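Local coordinates for ABC transporter substrate-binding protein (Rhizobium radiobacter, PDB 6TFX) that binds mannopinic acid, a mannityl-opine, as the periplasmic solute-binding component of an ABC transporter, at residues Leu6-Ala11 / Ser197-Arg202; Thr235-Asn240 / Ala465-Leu470; Leu301-Asp306 / Glu443-Ile448. All coordinates share one frame; numbering follows the deposited sequence.

Overall arrangement
Starting at the N terminus, strand 5-10 pairs in contact 1 with strand 198-203, closing a loop of about 185 residues, the earliest of the three, inside the mixed sheet. Contact 2 opens afterwards, where the turn behind helix 228-235 meets the end of strand 454-467, and it encloses contact 3, in which the loop 301-306 docks on helix 434-450, the helix that precedes strand 454-467. Contacts 1 and 2 reach the same sheet and touch where one conformer of L6 packs on L470, their centres about 16 Å apart. Contact 3 lies about 40 Å from either, centre to centre, and on the opposite side of the chain's centre from contact 1.

Contact 1. Residues Leu6-Ala11 / Ser197-Arg202; sequences LSMGVA and SKISYR
V10 lies over a face of the Y201 ring, at the apolar centre of a parallel pair of strands in the mixed sheet of this solute-binding protein. Its CG1 sits 4.0 Å from the centroid of the Y201 ring and 28° off the ring normal, a CH-pi contact, while CG2 reaches Y201 CE1 at 3.6 Å. The two side chains meet at about a right angle. M8 approaches the same ring obliquely in a Met-aromatic contact, with its SD 3.8 Å from Y201 CD2. Because the methionine chain bends at its last torsion (chi3 -61°), CE also comes back against the ring, beside CE2 and CD2. SD itself also touches I199 CG2. L6 continues this apolar face next to I199, and W464 of strand 454-467 adds to the packing on M8 and V10. At the far end of the ring, the Y201 hydroxyl is hydrogen-bonded to S27 of helix 26-35, so its polar tip is tied to the helix that covers this side of the sheet.

Outward from the side chains, five backbone bonds join the strands in parallel register, L6 beside I199 and M8 beside Y201. They alternate in direction: M8 gives its N-H to S200 O and receives that of R202 on its own carbonyl. On the other face, S7 OG rests against S200 CB, and in the conformer described the guanidinium of R202 leads away to a salt bridge with E218. At the V10 end, V10 N meets R202 O at 2.9 Å.

Contact 2. Residues Thr235-Asn240 / Ala465-Leu470; sequences TANPEN and ARKNKL
K467 and N240 run side by side and point the same way where the turn N237-N240 meets the end of strand 454-467. The two residues form an antiparallel, non-hydrogen-bonded pair, with CA atoms 4.7 Å apart, at the point where strand 240-255 starts beside that strand end in the mixed sheet. From CB, the K467 chain bends at its second torsion (chi2 -70°) and then runs extended, which carries its end toward the neighbouring turn. CD passes N240 OD1 at 3.5 Å and is also near E239 O; CE continues along the same amide oxygen. NZ then donates to N240 OD1 at 2.8 Å, lying in the carbonyl plane of the amide. Beyond this bond the ammonium comes within 4.3 Å of N237 ND2, and the lysine also makes a cation-pi contact with F214 of helix 207-215.

The other end of the N240 amide is held too, since ND2 donates to L234 O, so both ends of the group are fixed. Beside this side-chain bond, N468 N donates to E239 O at 2.8 Å, joining the turn K467-L470 to the turn N237-N240. The N468 side chain lies beside the same carbonyl, its CG 3.6 Å from E239 O. The first turn is braced from within by an Asx turn: N237 OD1 accepts from E239 N, which stands above the plane of the N237 side-chain amide.

At this surface, a backbone bond and a lysine-to-amide bond tie two turns together. E239 OE1 stays 4.8 Å from K467 NZ, so its opposite charge probably adds only a modest long-range attraction.

Contact 3. Residues Leu301-Asp306 / Glu443-Ile448; sequences LGFDPD and EAQKLI
Q445 reaches from helix 434-450 with an extended chain and sets its amide against the backbone of the loop 301-306, between strand 289-291 and helix 314-323, using both of its ends. NE2 donates to G302 O at 2.8 Å, with that oxygen only 2° out of the glutamine amide plane, although the donor stands above the plane of the glycine carbonyl. OE1 accepts from D304 N at 3.0 Å. This pairing fixes which way round the group is turned. The F303 side chain crosses Q445 at about a right angle, its CD1 4.1 Å from Q445 OE1, with ring and amide planes 39° apart. Each amide atom has a second partner: S294 OG is bonded to OE1, and NE2 also donates to W441 O one turn earlier in the helix. The Q445 side chain is about 11 Å from a bound magnesium ion, in the neighbourhood of the metal-site residues C418 and C453.

K446, next in the helix, crosses D304 at about a right angle. Its CG passes D304 OD2 at 3.3 Å, and a bend at the last torsion (chi4 71°) turns NZ back to the same oxygen. There it forms a salt bridge of 2.7 Å with OD2, on the syn side of the carboxylate. The other oxygen, OD1, accepts D306 N from above the carboxylate plane, an Asx turn within the loop.

D304 is therefore held through its N-H and both carboxylate oxygens. It is buried while K446 is exposed, so the bridge probably gains only partly from a low-dielectric setting, while the buried glutamine amide satisfies loop backbone groups without adding charge.

Contact 1. Residues Leu6-Ala11 / Ser197-Arg202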
ATOM      1  N   LEU A   6     -13.203 -18.845  -9.552  1.00 23.01           N
ATOM      2  CA  LEU A   6     -11.774 -18.515  -9.541  0.50 21.72           C
ATOM      3  C   LEU A   6     -11.180 -18.803  -8.166  1.00 25.24           C
ATOM      4  O   LEU A   6     -11.705 -18.334  -7.161  1.00 26.15           O
ATOM      5  CB  LEU A   6     -11.546 -17.034  -9.898  0.50 20.55           C
ATOM      6  CG  LEU A   6     -10.089 -16.599 -10.166  0.50 23.68           C
ATOM      7  CD1 LEU A   6     -10.045 -15.422 -11.104  0.50 22.81           C
ATOM      8  CD2 LEU A   6      -9.373 -16.209  -8.882  0.50 26.01           C
ATOM      9  N   SER A   7     -10.069 -19.577  -8.124  1.00 20.04           N
ATOM     10  CA  SER A   7      -9.382 -19.877  -6.874  1.00 18.62           C
ATOM     11  C   SER A   7      -8.035 -19.144  -6.930  1.00 21.73           C
ATOM     12  O   SER A   7      -7.296 -19.266  -7.921  1.00 21.20           O
ATOM     13  CB  SER A   7      -9.160 -21.372  -6.674  1.00 25.40           C
ATOM     14  OG  SER A   7     -10.403 -22.030  -6.488  1.00 37.22           O
ATOM     15  N   MET A   8      -7.711 -18.400  -5.866  1.00 19.49           N
ATOM     16  CA  MET A   8      -6.437 -17.676  -5.801  1.00 20.51           C
ATOM     17  C   MET A   8      -5.732 -17.888  -4.478  1.00 23.91           C
ATOM     18  O   MET A   8      -6.388 -17.904  -3.438  1.00 22.92           O
ATOM     19  CB  MET A   8      -6.594 -16.196  -6.123  1.00 22.64           C
ATOM     20  CG  MET A   8      -7.616 -15.483  -5.308  1.00 25.42           C
ATOM     21  SD  MET A   8      -7.950 -13.817  -5.984  1.00 28.41           S
ATOM     22  CE  MET A   8      -6.389 -13.064  -5.846  1.00 21.10           C
ATOM     23  N   GLY A   9      -4.414 -18.073  -4.537  1.00 19.95           N
ATOM     24  CA  GLY A   9      -3.598 -18.319  -3.356  1.00 19.58           C
ATOM     25  C   GLY A   9      -2.750 -17.102  -3.078  1.00 22.31           C
ATOM     26  O   GLY A   9      -2.067 -16.619  -3.982  1.00 20.76           O
ATOM     27  N   VAL A  10      -2.799 -16.595  -1.834  1.00 18.15           N
ATOM     28  CA  VAL A  10      -2.102 -15.363  -1.463  1.00 17.92           C
ATOM     29  C   VAL A  10      -1.168 -15.551  -0.296  1.00 20.90           C
ATOM     30  O   VAL A  10      -1.323 -16.493   0.479  1.00 20.42           O
ATOM     31  CB  VAL A  10      -3.084 -14.186  -1.221  1.00 21.05           C
ATOM     32  CG1 VAL A  10      -4.072 -14.034  -2.394  1.00 20.59           C
ATOM     33  CG2 VAL A  10      -3.836 -14.352   0.101  1.00 21.08           C
ATOM     34  N   ALA A  11      -0.195 -14.624  -0.168  1.00 18.66           N
ATOM     35  CA  ALA A  11       0.796 -14.642   0.910  1.00 20.49           C
ATOM     36  C   ALA A  11       0.218 -13.865   2.084  1.00 23.30           C
ATOM     37  O   ALA A  11       0.564 -12.705   2.327  1.00 22.38           O
ATOM     38  CB  ALA A  11       2.100 -14.013   0.443  1.00 21.67           C
ATOM     39  N   SER A 197     -18.767 -16.371 -10.886  1.00 21.96           N
ATOM     40  CA  SER A 197     -19.819 -16.516  -9.883  1.00 21.75           C
ATOM     41  C   SER A 197     -19.232 -16.526  -8.480  1.00 24.47           C
ATOM     42  O   SER A 197     -19.906 -16.116  -7.535  1.00 23.04           O
ATOM     43  CB  SER A 197     -20.586 -17.813 -10.124  1.00 24.71           C
ATOM     44  OG  SER A 197     -19.672 -18.890 -10.021  1.00 27.96           O
ATOM     45  N   LYS A 198     -17.965 -16.973  -8.343  1.00 21.90           N
ATOM     46  CA  LYS A 198     -17.327 -17.108  -7.038  1.00 21.26           C
ATOM     47  C   LYS A 198     -15.818 -16.931  -7.100  1.00 24.96           C
ATOM     48  O   LYS A 198     -15.193 -17.260  -8.110  1.00 24.66           O
ATOM     49  CB  LYS A 198     -17.641 -18.527  -6.485  1.00 24.90           C
ATOM     50  CG  LYS A 198     -17.431 -18.710  -4.980  1.00 40.17           C
ATOM     51  CD  LYS A 198     -17.823 -20.117  -4.521  1.00 48.88           C
ATOM     52  CE  LYS A 198     -16.607 -20.927  -4.181  1.00 61.15           C
ATOM     53  NZ  LYS A 198     -16.960 -22.161  -3.426  1.00 72.20           N
ATOM     54  N   ILE A 199     -15.248 -16.417  -6.005  1.00 20.62           N
ATOM     55  CA  ILE A 199     -13.810 -16.308  -5.795  1.00 19.42           C
ATOM     56  C   ILE A 199     -13.519 -17.040  -4.488  1.00 23.58           C
ATOM     57  O   ILE A 199     -14.134 -16.727  -3.463  1.00 22.82           O
ATOM     58  CB  ILE A 199     -13.273 -14.857  -5.727  1.00 21.03           C
ATOM     59  CG1 ILE A 199     -13.618 -14.057  -7.013  1.00 20.43           C
ATOM     60  CG2 ILE A 199     -11.749 -14.837  -5.452  1.00 21.57           C
ATOM     61  CD1 ILE A 199     -13.442 -12.532  -6.823  1.00 22.49           C
ATOM     62  N   SER A 200     -12.598 -18.007  -4.529  1.00 19.82           N
ATOM     63  CA  SER A 200     -12.123 -18.696  -3.326  1.00 19.38           C
ATOM     64  C   SER A 200     -10.731 -18.101  -3.098  1.00 22.58           C
ATOM     65  O   SER A 200      -9.801 -18.353  -3.872  1.00 21.17           O
ATOM     66  CB  SER A 200     -12.065 -20.209  -3.539  1.00 23.61           C
ATOM     67  OG  SER A 200     -11.543 -20.830  -2.371  1.00 30.45           O
ATOM     68  N   TYR A 201     -10.624 -17.217  -2.100  1.00 18.52           N
ATOM     69  CA  TYR A 201      -9.416 -16.456  -1.793  1.00 18.24           C
ATOM     70  C   TYR A 201      -8.725 -17.189  -0.660  1.00 21.29           C
ATOM     71  O   TYR A 201      -9.152 -17.110   0.492  1.00 20.52           O
ATOM     72  CB  TYR A 201      -9.847 -15.043  -1.408  1.00 18.19           C
ATOM     73  CG  TYR A 201      -8.722 -14.053  -1.215  1.00 18.73           C
ATOM     74  CD1 TYR A 201      -8.145 -13.864   0.035  1.00 19.96           C
ATOM     75  CD2 TYR A 201      -8.301 -13.238  -2.263  1.00 18.21           C
ATOM     76  CE1 TYR A 201      -7.162 -12.899   0.239  1.00 19.44           C
ATOM     77  CE2 TYR A 201      -7.333 -12.247  -2.065  1.00 18.70           C
ATOM     78  CZ  TYR A 201      -6.749 -12.099  -0.818  1.00 22.54           C
ATOM     79  OH  TYR A 201      -5.792 -11.140  -0.602  1.00 20.77           O
ATOM     80  N   ARG A 202      -7.696 -17.957  -1.015  1.00 18.47           N
ATOM     81  CA  ARG A 202      -6.991 -18.857  -0.099  0.50 18.85           C
ATOM     82  C   ARG A 202      -5.752 -18.272   0.558  1.00 21.89           C
ATOM     83  O   ARG A 202      -4.867 -17.770  -0.141  1.00 20.03           O
ATOM     84  CB  ARG A 202      -6.623 -20.157  -0.821  0.50 19.06           C
ATOM     85  CG  ARG A 202      -7.837 -20.999  -1.212  0.50 25.74           C
ATOM     86  CD  ARG A 202      -7.438 -22.360  -1.765  0.50 28.02           C
ATOM     87  NE  ARG A 202      -6.716 -23.177  -0.785  0.50 31.90           N
ATOM     88  CZ  ARG A 202      -5.960 -24.229  -1.097  0.50 42.26           C
ATOM     89  NH1 ARG A 202      -5.828 -24.611  -2.362  0.50 22.04           N
ATOM     90  NH2 ARG A 202      -5.330 -24.904  -0.146  0.50 32.30           N
TER

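Contact 2. Residues Thr235-Asn240 / Ala465-Leu470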
ATOM      1  N   THR A 235       7.609 -19.164 -15.565  1.00 40.21           N
ATOM      2  CA  THR A 235       7.602 -18.801 -16.991  1.00 40.67           C
ATOM      3  C   THR A 235       8.029 -19.966 -17.910  1.00 46.73           C
ATOM      4  O   THR A 235       7.723 -19.936 -19.105  1.00 47.58           O
ATOM      5  CB  THR A 235       8.445 -17.543 -17.245  1.00 48.92           C
ATOM      6  OG1 THR A 235       9.778 -17.776 -16.796  1.00 49.90           O
ATOM      7  CG2 THR A 235       7.870 -16.296 -16.575  1.00 46.93           C
ATOM      8  N   ALA A 236       8.709 -20.995 -17.346  1.00 43.28           N
ATOM      9  CA  ALA A 236       9.161 -22.193 -18.066  1.00 43.50           C
ATOM     10  C   ALA A 236       7.980 -23.021 -18.594  1.00 47.49           C
ATOM     11  O   ALA A 236       8.111 -23.666 -19.638  1.00 47.92           O
ATOM     12  CB  ALA A 236      10.036 -23.045 -17.165  1.00 44.49           C
ATOM     13  N   ASN A 237       6.829 -23.001 -17.881  1.00 42.89           N
ATOM     14  CA  ASN A 237       5.622 -23.710 -18.316  1.00 42.53           C
ATOM     15  C   ASN A 237       4.867 -22.779 -19.289  1.00 43.38           C
ATOM     16  O   ASN A 237       4.479 -21.678 -18.880  1.00 41.41           O
ATOM     17  CB  ASN A 237       4.752 -24.117 -17.113  1.00 44.18           C
ATOM     18  CG  ASN A 237       3.505 -24.924 -17.436  1.00 59.76           C
ATOM     19  OD1 ASN A 237       3.003 -24.946 -18.564  1.00 50.32           O
ATOM     20  ND2 ASN A 237       2.963 -25.601 -16.433  1.00 51.21           N
ATOM     21  N   PRO A 238       4.654 -23.186 -20.572  1.00 39.20           N
ATOM     22  CA  PRO A 238       3.953 -22.294 -21.520  1.00 38.60           C
ATOM     23  C   PRO A 238       2.509 -21.937 -21.155  1.00 40.29           C
ATOM     24  O   PRO A 238       1.984 -20.970 -21.701  1.00 41.52           O
ATOM     25  CB  PRO A 238       4.037 -23.056 -22.851  1.00 41.25           C
ATOM     26  CG  PRO A 238       4.201 -24.486 -22.457  1.00 46.19           C
ATOM     27  CD  PRO A 238       5.060 -24.447 -21.228  1.00 41.74           C
ATOM     28  N   GLU A 239       1.878 -22.702 -20.236  1.00 34.82           N
ATOM     29  CA  GLU A 239       0.501 -22.486 -19.768  1.00 34.56           C
ATOM     30  C   GLU A 239       0.408 -21.361 -18.713  1.00 34.47           C
ATOM     31  O   GLU A 239      -0.689 -20.885 -18.410  1.00 34.63           O
ATOM     32  CB  GLU A 239      -0.052 -23.775 -19.149  1.00 36.86           C
ATOM     33  CG  GLU A 239      -0.621 -24.766 -20.155  1.00 51.45           C
ATOM     34  CD  GLU A 239      -1.286 -25.987 -19.543  1.00 81.94           C
ATOM     35  OE1 GLU A 239      -1.920 -25.855 -18.470  1.00 79.37           O
ATOM     36  OE2 GLU A 239      -1.179 -27.080 -20.145  1.00 81.83           O
ATOM     37  N   ASN A 240       1.540 -20.987 -18.127  1.00 28.08           N
ATOM     38  CA  ASN A 240       1.580 -19.959 -17.083  1.00 26.90           C
ATOM     39  C   ASN A 240       1.923 -18.608 -17.658  1.00 30.64           C
ATOM     40  O   ASN A 240       2.684 -18.509 -18.627  1.00 31.00           O
ATOM     41  CB  ASN A 240       2.611 -20.327 -16.025  1.00 27.86           C
ATOM     42  CG  ASN A 240       2.313 -21.588 -15.255  1.00 37.09           C
ATOM     43  OD1 ASN A 240       1.161 -22.018 -15.112  1.00 33.00           O
ATOM     44  ND2 ASN A 240       3.351 -22.196 -14.716  1.00 31.80           N
ATOM     45  N   ALA A 465       1.274 -15.159 -10.593  1.00 19.92           N
ATOM     46  CA  ALA A 465       1.203 -16.084 -11.723  1.00 20.35           C
ATOM     47  C   ALA A 465      -0.253 -16.491 -11.945  1.00 23.04           C
ATOM     48  O   ALA A 465      -1.035 -16.554 -10.997  1.00 21.14           O
ATOM     49  CB  ALA A 465       2.030 -17.325 -11.442  1.00 22.19           C
ATOM     50  N   ARG A 466      -0.612 -16.738 -13.190  1.00 20.78           N
ATOM     51  CA  ARG A 466      -1.962 -17.180 -13.520  1.00 21.00           C
ATOM     52  C   ARG A 466      -1.856 -18.155 -14.669  1.00 25.65           C
ATOM     53  O   ARG A 466      -0.827 -18.212 -15.351  1.00 25.46           O
ATOM     54  CB  ARG A 466      -2.862 -16.006 -13.931  1.00 21.03           C
ATOM     55  CG  ARG A 466      -2.424 -15.298 -15.214  1.00 24.59           C
ATOM     56  CD  ARG A 466      -3.454 -14.291 -15.643  1.00 24.59           C
ATOM     57  NE  ARG A 466      -2.907 -13.331 -16.599  1.00 34.49           N
ATOM     58  CZ  ARG A 466      -3.017 -13.444 -17.918  1.00 52.40           C
ATOM     59  NH1 ARG A 466      -3.622 -14.496 -18.453  1.00 38.52           N
ATOM     60  NH2 ARG A 466      -2.502 -12.517 -18.712  1.00 50.16           N
ATOM     61  N   LYS A 467      -2.915 -18.916 -14.883  1.00 23.73           N
ATOM     62  CA  LYS A 467      -2.988 -19.813 -16.022  1.00 23.98           C
ATOM     63  C   LYS A 467      -3.447 -18.960 -17.218  1.00 28.29           C
ATOM     64  O   LYS A 467      -4.231 -18.027 -17.012  1.00 25.83           O
ATOM     65  CB  LYS A 467      -3.972 -20.958 -15.715  1.00 27.01           C
ATOM     66  CG  LYS A 467      -3.499 -21.904 -14.587  1.00 32.47           C
ATOM     67  CD  LYS A 467      -2.306 -22.757 -15.022  1.00 41.97           C
ATOM     68  CE  LYS A 467      -1.686 -23.498 -13.864  1.00 55.04           C
ATOM     69  NZ  LYS A 467      -0.437 -24.186 -14.273  1.00 57.61           N
ATOM     70  N   ASN A 468      -2.963 -19.247 -18.456  1.00 26.81           N
ATOM     71  CA  ASN A 468      -3.362 -18.414 -19.598  1.00 27.20           C
ATOM     72  C   ASN A 468      -4.850 -18.570 -19.989  1.00 30.23           C
ATOM     73  O   ASN A 468      -5.320 -17.836 -20.857  1.00 31.35           O
ATOM     74  CB  ASN A 468      -2.441 -18.595 -20.816  1.00 31.14           C
ATOM     75  CG  ASN A 468      -2.456 -19.958 -21.444  1.00 45.42           C
ATOM     76  OD1 ASN A 468      -3.136 -20.892 -20.991  1.00 44.57           O
ATOM     77  ND2 ASN A 468      -1.681 -20.104 -22.502  1.00 39.27           N
ATOM     78  N   LYS A 469      -5.589 -19.498 -19.335  1.00 25.01           N
ATOM     79  CA  LYS A 469      -7.030 -19.665 -19.549  1.00 24.25           C
ATOM     80  C   LYS A 469      -7.785 -18.508 -18.857  1.00 25.86           C
ATOM     81  O   LYS A 469      -8.969 -18.321 -19.113  1.00 26.02           O
ATOM     82  CB  LYS A 469      -7.520 -21.024 -19.017  1.00 27.72           C
ATOM     83  CG  LYS A 469      -7.381 -21.239 -17.509  1.00 46.99           C
ATOM     84  CD  LYS A 469      -7.914 -22.616 -17.107  1.00 57.76           C
ATOM     85  CE  LYS A 469      -7.395 -23.065 -15.762  1.00 65.55           C
ATOM     86  NZ  LYS A 469      -7.520 -24.539 -15.595  1.00 70.44           N
ATOM     87  N   LEU A 470      -7.123 -17.780 -17.939  1.00 21.21           N
ATOM     88  CA  LEU A 470      -7.794 -16.688 -17.231  1.00 20.81           C
ATOM     89  C   LEU A 470      -7.523 -15.390 -17.982  1.00 24.40           C
ATOM     90  O   LEU A 470      -6.382 -15.133 -18.335  1.00 25.34           O
ATOM     91  CB  LEU A 470      -7.233 -16.592 -15.795  1.00 20.31           C
ATOM     92  CG  LEU A 470      -7.740 -15.400 -14.927  1.00 23.71           C
ATOM     93  CD1 LEU A 470      -9.259 -15.438 -14.738  1.00 22.68           C
ATOM     94  CD2 LEU A 470      -7.088 -15.415 -13.585  1.00 24.89           C
TER

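Contact 3. Residues Leu301-Asp306 / Glu443-Ile448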
ATOM      1  N   LEU A 301       6.175  12.004  -8.615  1.00 16.90           N
ATOM      2  CA  LEU A 301       6.452  13.375  -9.039  1.00 17.35           C
ATOM      3  C   LEU A 301       7.236  13.958  -7.840  1.00 19.13           C
ATOM      4  O   LEU A 301       6.781  13.817  -6.693  1.00 17.34           O
ATOM      5  CB  LEU A 301       5.129  14.159  -9.211  1.00 17.53           C
ATOM      6  CG  LEU A 301       5.256  15.676  -9.332  1.00 23.07           C
ATOM      7  CD1 LEU A 301       5.987  16.042 -10.589  1.00 24.82           C
ATOM      8  CD2 LEU A 301       3.876  16.354  -9.353  1.00 24.43           C
ATOM      9  N   GLY A 302       8.405  14.546  -8.115  1.00 16.12           N
ATOM     10  CA  GLY A 302       9.268  15.097  -7.074  1.00 15.08           C
ATOM     11  C   GLY A 302      10.393  14.171  -6.616  1.00 18.51           C
ATOM     12  O   GLY A 302      11.227  14.554  -5.786  1.00 17.58           O
ATOM     13  N   PHE A 303      10.448  12.945  -7.164  1.00 14.76           N
ATOM     14  CA  PHE A 303      11.511  11.989  -6.833  1.00 15.17           C
ATOM     15  C   PHE A 303      12.885  12.615  -7.082  1.00 18.77           C
ATOM     16  O   PHE A 303      13.083  13.260  -8.128  1.00 18.24           O
ATOM     17  CB  PHE A 303      11.343  10.725  -7.689  1.00 16.40           C
ATOM     18  CG  PHE A 303      12.431   9.704  -7.463  1.00 16.23           C
ATOM     19  CD1 PHE A 303      12.513   9.006  -6.254  1.00 17.79           C
ATOM     20  CD2 PHE A 303      13.390   9.461  -8.442  1.00 17.64           C
ATOM     21  CE1 PHE A 303      13.526   8.070  -6.038  1.00 18.91           C
ATOM     22  CE2 PHE A 303      14.411   8.516  -8.221  1.00 19.18           C
ATOM     23  CZ  PHE A 303      14.464   7.836  -7.016  1.00 17.13           C
ATOM     24  N   ASP A 304      13.834  12.399  -6.155  1.00 17.01           N
ATOM     25  CA  ASP A 304      15.201  12.923  -6.273  1.00 16.53           C
ATOM     26  C   ASP A 304      16.138  11.768  -6.662  1.00 21.52           C
ATOM     27  O   ASP A 304      16.503  10.962  -5.796  1.00 22.19           O
ATOM     28  CB  ASP A 304      15.657  13.539  -4.940  1.00 18.12           C
ATOM     29  CG  ASP A 304      16.973  14.292  -5.022  1.00 24.47           C
ATOM     30  OD1 ASP A 304      17.608  14.298  -6.137  1.00 23.04           O
ATOM     31  OD2 ASP A 304      17.365  14.897  -4.007  1.00 23.25           O
ATOM     32  N   PRO A 305      16.594  11.694  -7.925  1.00 21.05           N
ATOM     33  CA  PRO A 305      17.532  10.609  -8.285  1.00 21.45           C
ATOM     34  C   PRO A 305      18.914  10.790  -7.665  1.00 26.19           C
ATOM     35  O   PRO A 305      19.743   9.884  -7.771  1.00 29.18           O
ATOM     36  CB  PRO A 305      17.628  10.684  -9.821  1.00 23.79           C
ATOM     37  CG  PRO A 305      16.664  11.759 -10.272  1.00 28.87           C
ATOM     38  CD  PRO A 305      16.300  12.585  -9.068  1.00 24.37           C
ATOM     39  N   ASP A 306      19.172  11.949  -7.042  1.00 21.72           N
ATOM     40  CA  ASP A 306      20.476  12.289  -6.470  1.00 22.62           C
ATOM     41  C   ASP A 306      20.344  12.752  -5.017  1.00 22.96           C
ATOM     42  O   ASP A 306      20.977  13.720  -4.605  1.00 22.61           O
ATOM     43  CB  ASP A 306      21.187  13.333  -7.383  1.00 27.45           C
ATOM     44  CG  ASP A 306      22.534  13.799  -6.884  1.00 51.73           C
ATOM     45  OD1 ASP A 306      23.393  12.929  -6.586  1.00 53.11           O
ATOM     46  OD2 ASP A 306      22.728  15.038  -6.760  1.00 63.86           O
ATOM     47  N   GLU A 443      14.681  18.695  -1.657  1.00 14.77           N
ATOM     48  CA  GLU A 443      15.380  19.149  -0.451  1.00 16.37           C
ATOM     49  C   GLU A 443      14.956  18.276   0.754  1.00 18.72           C
ATOM     50  O   GLU A 443      15.818  17.871   1.553  1.00 19.70           O
ATOM     51  CB  GLU A 443      15.087  20.626  -0.197  1.00 18.85           C
ATOM     52  CG  GLU A 443      15.814  21.213   1.007  1.00 30.36           C
ATOM     53  CD  GLU A 443      15.491  22.664   1.333  1.00 56.61           C
ATOM     54  OE1 GLU A 443      14.736  23.306   0.564  1.00 45.31           O
ATOM     55  OE2 GLU A 443      15.975  23.157   2.379  1.00 48.27           O
ATOM     56  N   ALA A 444      13.655  17.937   0.846  1.00 14.84           N
ATOM     57  CA  ALA A 444      13.177  17.074   1.947  1.00 16.17           C
ATOM     58  C   ALA A 444      13.877  15.699   1.861  1.00 17.18           C
ATOM     59  O   ALA A 444      14.379  15.203   2.864  1.00 16.89           O
ATOM     60  CB  ALA A 444      11.669  16.905   1.854  1.00 16.69           C
ATOM     61  N   GLN A 445      13.949  15.104   0.663  1.00 14.51           N
ATOM     62  CA  GLN A 445      14.598  13.787   0.532  1.00 14.80           C
ATOM     63  C   GLN A 445      16.071  13.840   0.937  1.00 16.33           C
ATOM     64  O   GLN A 445      16.537  12.959   1.657  1.00 16.33           O
ATOM     65  CB  GLN A 445      14.445  13.260  -0.898  1.00 14.42           C
ATOM     66  CG  GLN A 445      12.985  12.874  -1.189  1.00 17.80           C
ATOM     67  CD  GLN A 445      12.724  12.793  -2.677  1.00 19.66           C
ATOM     68  OE1 GLN A 445      13.129  11.841  -3.341  1.00 15.65           O
ATOM     69  NE2 GLN A 445      12.048  13.810  -3.216  1.00 17.03           N
ATOM     70  N   LYS A 446      16.804  14.893   0.491  1.00 14.51           N
ATOM     71  CA  LYS A 446      18.227  15.051   0.828  1.00 14.56           C
ATOM     72  C   LYS A 446      18.417  15.144   2.343  1.00 18.04           C
ATOM     73  O   LYS A 446      19.368  14.558   2.892  1.00 19.30           O
ATOM     74  CB  LYS A 446      18.806  16.292   0.147  1.00 16.69           C
ATOM     75  CG  LYS A 446      18.982  16.102  -1.355  1.00 20.78           C
ATOM     76  CD  LYS A 446      19.783  17.255  -1.930  1.00 23.22           C
ATOM     77  CE  LYS A 446      20.204  16.991  -3.362  1.00 28.55           C
ATOM     78  NZ  LYS A 446      19.046  17.044  -4.278  1.00 27.88           N
ATOM     79  N   LEU A 447      17.510  15.863   3.031  1.00 15.44           N
ATOM     80  CA  LEU A 447      17.625  16.000   4.483  1.00 16.51           C
ATOM     81  C   LEU A 447      17.365  14.679   5.174  1.00 18.76           C
ATOM     82  O   LEU A 447      18.021  14.363   6.169  1.00 18.04           O
ATOM     83  CB  LEU A 447      16.605  17.027   4.994  1.00 17.20           C
ATOM     84  CG  LEU A 447      16.905  18.487   4.639  1.00 21.51           C
ATOM     85  CD1 LEU A 447      15.669  19.358   4.812  1.00 22.35           C
ATOM     86  CD2 LEU A 447      18.067  19.034   5.465  1.00 24.00           C
ATOM     87  N   ILE A 448      16.360  13.927   4.694  1.00 13.87           N
ATOM     88  CA  ILE A 448      16.025  12.645   5.369  1.00 13.98           C
ATOM     89  C   ILE A 448      17.159  11.627   5.138  1.00 17.43           C
ATOM     90  O   ILE A 448      17.546  10.892   6.057  1.00 17.16           O
ATOM     91  CB  ILE A 448      14.673  12.116   4.835  1.00 16.35           C
ATOM     92  CG1 ILE A 448      13.526  13.134   5.157  1.00 16.87           C
ATOM     93  CG2 ILE A 448      14.373  10.697   5.383  1.00 14.75           C
ATOM     94  CD1 ILE A 448      12.290  12.995   4.276  1.00 20.13           C
TER